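Local coordinates for protein arylalkylamine N-Acetyltransferase 2 (Aedes aegypti, PDB 4FD5) that probably transfers acyl groups from coenzyme A thioesters to arylalkylamines such as dopamine and serotonin, as a member of the GNAT acetyltransferase family, at residues 79-84 against 131-136. Sequence-based numbering, arbitrary orientation.
Sequences ALNGIL and FEIRIL
The guanidinium of Arg134 lies flat over Gly82, whose CA sits 3.5 Å above the guanidinium plane, over its centre. Glycine suits the place: having no side chain, it lets the guanidinium lie directly against its CA. At the guanidinium edge, near its plane, come Glu132 CD and OE1, Leu84 CD2 and a water that also donates to Ile83 O. Arg134 turns its NE (2.8 Å) and NH2 (3.1 Å) to a single oxygen, Glu132 OE1; the carboxylate is turned, so NE comes from 55° above its plane and NH2 nearly along the C-O axis. These bonds, with NH1 to Thr59 OG1, help hold the guanidinium's orientation. Leu84 packs its branched end alongside the ion pair, CD1 3.5 Å from Glu132 OE1.

Arg134 and Ile135 both face Leu80 in a classic beta bulge, where Leu80 O accepts from Arg134 N (2.7 Å) and Ile135 N (3.1 Å). The extra residue probably helps turn the extended Arg134 side chain back toward Gly82. Beyond it, Gly82 and Glu132 form a hydrogen-bonded antiparallel pair.

On the other face of the sheet, the amide of Asn81 is inclined 48° to the ring of Phe131, with CG 3.5 Å from CE1. Asn81 OD1 is buried against Ile133 without a polar partner, but asparagine suits the site because ND2 holds Val64 O and Ser155 OG.

The bulge in strand 129-138 is consistent with the one GNAT enzymes carry beside the acyl-CoA cleft. Helix 147-161 covers the Asn81 and Ile133 face; Leu80 and Ile135, CB to CB 4.0 Å, offer helix 50-60 an apolar surface; strand 166-171 runs parallel to 129-138 along its far edge.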
loop_
_atom_site.group_PDB
_atom_site.type_symbol
_atom_site.label_atom_id
_atom_site.label_comp_id
_atom_site.label_asym_id
_atom_site.label_seq_id
_atom_site.Cartn_x
_atom_site.Cartn_y
_atom_site.Cartn_z
ATOM N N ALA A 79 -2.301 -2.924 -8.336
ATOM C CA ALA A 79 -2.619 -1.966 -7.292
ATOM C C ALA A 79 -3.605 -2.655 -6.371
ATOM O O ALA A 79 -4.746 -2.903 -6.763
ATOM C CB ALA A 79 -3.257 -0.726 -7.884
ATOM N N LEU A 80 -3.155 -3.007 -5.172
ATOM C CA LEU A 80 -4.060 -3.612 -4.201
ATOM C C LEU A 80 -4.647 -2.463 -3.407
ATOM O O LEU A 80 -3.902 -1.695 -2.760
ATOM C CB LEU A 80 -3.345 -4.591 -3.273
ATOM C CG LEU A 80 -3.342 -6.053 -3.714
ATOM C CD1 LEU A 80 -2.635 -6.208 -5.024
ATOM C CD2 LEU A 80 -2.762 -6.982 -2.665
ATOM N N ASN A 81 -5.980 -2.392 -3.447
ATOM C CA ASN A 81 -6.738 -1.295 -2.867
ATOM C C ASN A 81 -7.753 -1.826 -1.878
ATOM O O ASN A 81 -8.374 -2.866 -2.113
ATOM C CB ASN A 81 -7.484 -0.523 -3.956
ATOM C CG ASN A 81 -6.561 -0.014 -5.048
ATOM O OD1 ASN A 81 -5.481 0.518 -4.767
ATOM N ND2 ASN A 81 -6.962 -0.199 -6.296
ATOM N N GLY A 82 -7.905 -1.118 -0.766
ATOM C CA GLY A 82 -8.880 -1.510 0.247
ATOM C C GLY A 82 -9.865 -0.411 0.578
ATOM O O GLY A 82 -9.675 0.746 0.229
ATOM N N ILE A 83 -10.942 -0.773 1.266
ATOM C CA ILE A 83 -11.936 0.214 1.660
ATOM C C ILE A 83 -11.858 0.478 3.160
ATOM O O ILE A 83 -11.966 -0.452 3.951
ATOM C CB ILE A 83 -13.355 -0.269 1.311
ATOM C CG1 ILE A 83 -13.421 -0.613 -0.177
ATOM C CG2 ILE A 83 -14.370 0.822 1.653
ATOM C CD1 ILE A 83 -14.692 -1.354 -0.592
ATOM N N LEU A 84 -11.642 1.739 3.531
ATOM C CA LEU A 84 -11.633 2.155 4.930
ATOM C C LEU A 84 -12.964 2.785 5.297
ATOM O O LEU A 84 -13.450 3.663 4.593
ATOM C CB LEU A 84 -10.542 3.196 5.159
ATOM C CG LEU A 84 -9.109 2.690 5.098
ATOM C CD1 LEU A 84 -8.169 3.882 5.071
ATOM C CD2 LEU A 84 -8.808 1.782 6.297
ATOM N N PHE A 131 -11.095 5.332 -0.155
ATOM C CA PHE A 131 -10.494 4.326 -1.024
ATOM C C PHE A 131 -8.980 4.352 -0.811
ATOM O O PHE A 131 -8.331 5.356 -1.121
ATOM C CB PHE A 131 -10.851 4.683 -2.468
ATOM C CG PHE A 131 -10.501 3.625 -3.485
ATOM C CD1 PHE A 131 -9.207 3.500 -3.963
ATOM C CD2 PHE A 131 -11.491 2.813 -4.022
ATOM C CE1 PHE A 131 -8.886 2.537 -4.935
ATOM C CE2 PHE A 131 -11.190 1.852 -4.998
ATOM C CZ PHE A 131 -9.885 1.713 -5.461
ATOM N N GLU A 132 -8.426 3.255 -0.282
ATOM C CA GLU A 132 -7.012 3.222 0.101
ATOM C C GLU A 132 -6.141 2.381 -0.833
ATOM O O GLU A 132 -6.367 1.176 -0.998
ATOM C CB GLU A 132 -6.853 2.730 1.555
ATOM C CG GLU A 132 -5.426 2.878 2.081
ATOM C CD GLU A 132 -5.240 2.304 3.480
ATOM O OE1 GLU A 132 -6.022 1.407 3.896
ATOM O OE2 GLU A 132 -4.283 2.750 4.158
ATOM N N ILE A 133 -5.125 3.011 -1.424
ATOM C CA ILE A 133 -4.154 2.290 -2.240
ATOM C C ILE A 133 -3.129 1.717 -1.270
ATOM O O ILE A 133 -2.440 2.461 -0.572
ATOM C CB ILE A 133 -3.447 3.223 -3.245
ATOM C CG1 ILE A 133 -4.444 3.882 -4.184
ATOM C CG2 ILE A 133 -2.414 2.452 -4.076
ATOM C CD1 ILE A 133 -3.936 5.203 -4.762
ATOM N N ARG A 134 -3.036 0.394 -1.207
ATOM C CA ARG A 134 -2.191 -0.256 -0.213
ATOM C C ARG A 134 -0.885 -0.775 -0.772
ATOM O O ARG A 134 0.159 -0.657 -0.116
ATOM C CB ARG A 134 -2.954 -1.382 0.483
ATOM C CG ARG A 134 -4.126 -0.829 1.254
ATOM C CD ARG A 134 -4.888 -1.901 2.041
ATOM N NE ARG A 134 -5.913 -1.234 2.833
ATOM C CZ ARG A 134 -7.027 -1.796 3.290
ATOM N NH1 ARG A 134 -7.282 -3.081 3.067
ATOM N NH2 ARG A 134 -7.886 -1.056 3.984
ATOM N N ILE A 135 -0.951 -1.390 -1.954
ATOM C CA ILE A 135 0.261 -1.849 -2.619
ATOM C C ILE A 135 0.244 -1.405 -4.070
ATOM O O ILE A 135 -0.778 -1.528 -4.733
ATOM C CB ILE A 135 0.375 -3.391 -2.602
ATOM C CG1 ILE A 135 0.658 -3.871 -1.178
ATOM C CG2 ILE A 135 1.464 -3.855 -3.560
ATOM C CD1 ILE A 135 0.857 -5.380 -1.078
ATOM N N LEU A 136 1.370 -0.881 -4.556
ATOM C CA LEU A 136 1.544 -0.602 -5.980
ATOM C C LEU A 136 2.832 -1.295 -6.394
ATOM O O LEU A 136 3.910 -0.986 -5.861
ATOM C CB LEU A 136 1.642 0.912 -6.222
ATOM C CG LEU A 136 1.942 1.380 -7.648
ATOM C CD1 LEU A 136 0.850 0.929 -8.610
ATOM C CD2 LEU A 136 2.082 2.886 -7.650
HETATM O O HOH W 1 -10.034 -1.869 5.576
#